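Local coordinates for protein aldose 1-epimerase (Caenorhabditis elegans, PDB 1LUR) that probably interconverts the alpha and beta anomers of aldose sugars, such as galactose, at residues 188-193 against 241-246. Residues are numbered along the deposited sequence; the frame is centred on the assembly and turned at random.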
ATOM      1  N   LEU A 188       0.853  14.709  -9.713  1.00 45.89           N
ATOM      2  CA  LEU A 188       1.696  13.891  -8.860  1.00 45.66           C
ATOM      3  C   LEU A 188       3.132  14.370  -8.942  1.00 46.08           C
ATOM      4  O   LEU A 188       3.643  14.657 -10.027  1.00 46.87           O
ATOM      5  CB  LEU A 188       1.611  12.421  -9.284  1.00 45.90           C
ATOM      6  CG  LEU A 188       2.328  11.382  -8.415  1.00 45.48           C
ATOM      7  CD1 LEU A 188       1.747  11.384  -7.003  1.00 44.10           C
ATOM      8  CD2 LEU A 188       2.171  10.004  -9.051  1.00 46.02           C
ATOM      9  N   GLU A 189       3.777  14.471  -7.788  1.00 45.31           N
ATOM     10  CA  GLU A 189       5.161  14.912  -7.716  1.00 46.52           C
ATOM     11  C   GLU A 189       5.897  13.989  -6.755  1.00 46.58           C
ATOM     12  O   GLU A 189       5.479  13.810  -5.609  1.00 46.39           O
ATOM     13  CB  GLU A 189       5.240  16.360  -7.227  1.00 48.15           C
ATOM     14  CG  GLU A 189       6.656  16.881  -7.074  1.00 49.81           C
ATOM     15  CD  GLU A 189       6.733  18.391  -7.187  1.00 52.01           C
ATOM     16  OE1 GLU A 189       6.491  18.918  -8.295  1.00 53.20           O
ATOM     17  OE2 GLU A 189       7.033  19.052  -6.172  1.00 51.97           O
HETATM   18  N   MSE A 190       6.993  13.403  -7.225  1.00 46.54           N
HETATM   19  CA  MSE A 190       7.777  12.493  -6.400  1.00 45.91           C
HETATM   20  C   MSE A 190       9.274  12.715  -6.449  1.00 45.19           C
HETATM   21  O   MSE A 190       9.838  13.044  -7.493  1.00 47.21           O
HETATM   22  CB  MSE A 190       7.514  11.049  -6.820  1.00 45.96           C
HETATM   23  CG  MSE A 190       6.591  10.270  -5.918  1.00 47.90           C
HETATM   24 SE   MSE A 190       6.918   8.371  -6.145  1.00 48.08          SE
HETATM   25  CE  MSE A 190       8.292   8.140  -4.807  1.00 45.06           C
ATOM     26  N   GLU A 191       9.920  12.517  -5.309  1.00 44.07           N
ATOM     27  CA  GLU A 191      11.357  12.682  -5.225  1.00 43.80           C
ATOM     28  C   GLU A 191      11.926  11.303  -5.561  1.00 42.55           C
ATOM     29  O   GLU A 191      12.409  10.586  -4.683  1.00 41.35           O
ATOM     30  CB  GLU A 191      11.767  13.090  -3.812  1.00 46.04           C
ATOM     31  CG  GLU A 191      11.063  14.331  -3.287  1.00 51.10           C
ATOM     32  CD  GLU A 191      11.151  15.499  -4.245  1.00 54.31           C
ATOM     33  OE1 GLU A 191      12.263  15.771  -4.746  1.00 56.20           O
ATOM     34  OE2 GLU A 191      10.108  16.147  -4.492  1.00 55.98           O
ATOM     35  N   ALA A 192      11.842  10.926  -6.832  1.00 41.37           N
ATOM     36  CA  ALA A 192      12.346   9.631  -7.280  1.00 40.42           C
ATOM     37  C   ALA A 192      13.166   9.753  -8.562  1.00 39.25           C
ATOM     38  O   ALA A 192      12.644  10.136  -9.602  1.00 40.30           O
ATOM     39  CB  ALA A 192      11.180   8.678  -7.500  1.00 39.70           C
ATOM     40  N   ASP A 193      14.448   9.414  -8.481  1.00 39.78           N
ATOM     41  CA  ASP A 193      15.329   9.491  -9.649  1.00 40.20           C
ATOM     42  C   ASP A 193      15.375   8.182 -10.427  1.00 40.99           C
ATOM     43  O   ASP A 193      15.739   8.164 -11.607  1.00 39.18           O
ATOM     44  CB  ASP A 193      16.752   9.852  -9.229  1.00 40.81           C
ATOM     45  CG  ASP A 193      16.847  11.232  -8.628  1.00 42.06           C
ATOM     46  OD1 ASP A 193      16.156  12.140  -9.129  1.00 42.97           O
ATOM     47  OD2 ASP A 193      17.621  11.411  -7.662  1.00 44.17           O
ATOM     48  N   LEU A 241       8.846   3.060  -7.457  1.00 34.73           N
ATOM     49  CA  LEU A 241       9.575   4.305  -7.677  1.00 34.73           C
ATOM     50  C   LEU A 241      10.511   4.450  -6.479  1.00 34.85           C
ATOM     51  O   LEU A 241      10.059   4.616  -5.343  1.00 34.66           O
ATOM     52  CB  LEU A 241       8.609   5.493  -7.781  1.00 35.13           C
ATOM     53  CG  LEU A 241       8.069   5.816  -9.185  1.00 34.93           C
ATOM     54  CD1 LEU A 241       9.180   6.418 -10.024  1.00 36.74           C
ATOM     55  CD2 LEU A 241       7.518   4.563  -9.856  1.00 34.82           C
ATOM     56  N   VAL A 242      11.815   4.363  -6.734  1.00 33.99           N
ATOM     57  CA  VAL A 242      12.811   4.475  -5.676  1.00 34.46           C
ATOM     58  C   VAL A 242      12.951   5.895  -5.150  1.00 36.61           C
ATOM     59  O   VAL A 242      13.306   6.814  -5.887  1.00 34.76           O
ATOM     60  CB  VAL A 242      14.192   3.973  -6.151  1.00 34.10           C
ATOM     61  CG1 VAL A 242      15.182   3.968  -4.982  1.00 32.25           C
ATOM     62  CG2 VAL A 242      14.057   2.579  -6.729  1.00 34.28           C
ATOM     63  N   ILE A 243      12.678   6.052  -3.858  1.00 37.20           N
ATOM     64  CA  ILE A 243      12.758   7.343  -3.195  1.00 38.76           C
ATOM     65  C   ILE A 243      14.179   7.872  -3.060  1.00 40.13           C
ATOM     66  O   ILE A 243      15.069   7.182  -2.557  1.00 39.57           O
ATOM     67  CB  ILE A 243      12.154   7.273  -1.779  1.00 39.23           C
ATOM     68  CG1 ILE A 243      10.676   6.888  -1.857  1.00 39.10           C
ATOM     69  CG2 ILE A 243      12.340   8.613  -1.072  1.00 40.45           C
ATOM     70  CD1 ILE A 243      10.020   6.703  -0.490  1.00 39.25           C
ATOM     71  N   THR A 244      14.389   9.103  -3.512  1.00 40.57           N
ATOM     72  CA  THR A 244      15.705   9.716  -3.425  1.00 44.64           C
ATOM     73  C   THR A 244      15.847  10.216  -1.992  1.00 47.01           C
ATOM     74  O   THR A 244      15.211  11.196  -1.605  1.00 48.63           O
ATOM     75  CB  THR A 244      15.842  10.929  -4.367  1.00 44.05           C
ATOM     76  OG1 THR A 244      15.543  10.535  -5.711  1.00 44.37           O
ATOM     77  CG2 THR A 244      17.259  11.482  -4.307  1.00 44.45           C
ATOM     78  N   LYS A 245      16.664   9.539  -1.197  1.00 50.04           N
ATOM     79  CA  LYS A 245      16.848   9.959   0.184  1.00 52.11           C
ATOM     80  C   LYS A 245      18.254  10.499   0.409  1.00 55.45           C
ATOM     81  O   LYS A 245      19.241   9.919  -0.052  1.00 55.93           O
ATOM     82  CB  LYS A 245      16.559   8.798   1.145  1.00 49.95           C
ATOM     83  CG  LYS A 245      15.095   8.366   1.151  1.00 46.98           C
ATOM     84  CD  LYS A 245      14.788   7.360   2.257  1.00 43.37           C
ATOM     85  CE  LYS A 245      13.312   6.970   2.237  1.00 41.06           C
ATOM     86  NZ  LYS A 245      12.946   6.041   3.347  1.00 35.68           N
ATOM     87  N   LYS A 246      18.332  11.627   1.107  1.00 58.38           N
ATOM     88  CA  LYS A 246      19.610  12.255   1.399  1.00 62.33           C
ATOM     89  C   LYS A 246      20.344  11.488   2.486  1.00 64.43           C
ATOM     90  O   LYS A 246      19.969  10.368   2.840  1.00 65.28           O
ATOM     91  CB  LYS A 246      19.401  13.709   1.839  1.00 62.68           C
ATOM     92  CG  LYS A 246      19.166  14.684   0.693  1.00 63.82           C
ATOM     93  CD  LYS A 246      17.969  14.289  -0.160  1.00 65.04           C
ATOM     94  CE  LYS A 246      17.873  15.159  -1.407  1.00 65.11           C
ATOM     95  NZ  LYS A 246      16.769  14.731  -2.312  1.00 65.17           N
TER
HETATM   96  O   HOH W   1      14.423  13.128  -7.025  1.00 40.27           O
HETATM   97  O   HOH W   2      15.614   7.684  -6.905  1.00 51.24           O
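M190 and L241 meet where two sheets of the beta-sandwich fold of the galactose mutarotase family come together: strand 187-192 belongs to one, strand 238-243 to the other, and the chain turns its corner at D193 to enter the second sheet as strand 194-198. The tight side is apolar. The selenium of M190, a selenomethionine, lies 3.7 Å from CB of L241, and its bent end brings CE to CG1 of I243; a long, flexible methionine-type chain suits this place, also touching L256, I276 and L278. A192 is small enough for its CB to sit 3.9 Å from L241 CD1 while its CA lies 3.3 Å from V242 O in a CA-H...O contact. E191, centre of an inverse gamma turn, offers its O to T244 N in a short, nearly straight bond (2.7 Å, 175°); its carboxylate turns to R257.

The other side is looser and watered. One water joins D193 N, V242 O and T244 OG1; another joins D193 OD1 to the same hydroxyl. T244 holds OG1 beside its backbone N (chi1 -56°), facing D193, whose OD1 forms a salt bridge with R219. Threonine suits this spot, its hydroxyl meeting water and acid while its CG2 comes to 3.4 Å from D193 OD2, the side chains crossing at about a right angle. With D193 cut back to an alanine, R219 would probably lose its acidic mate and the T244 hydroxyl would be freer to turn. D193 OD2 stands 3.0 Å from T244 OG1, a weak hydrogen bond whose proton may instead serve E191 O.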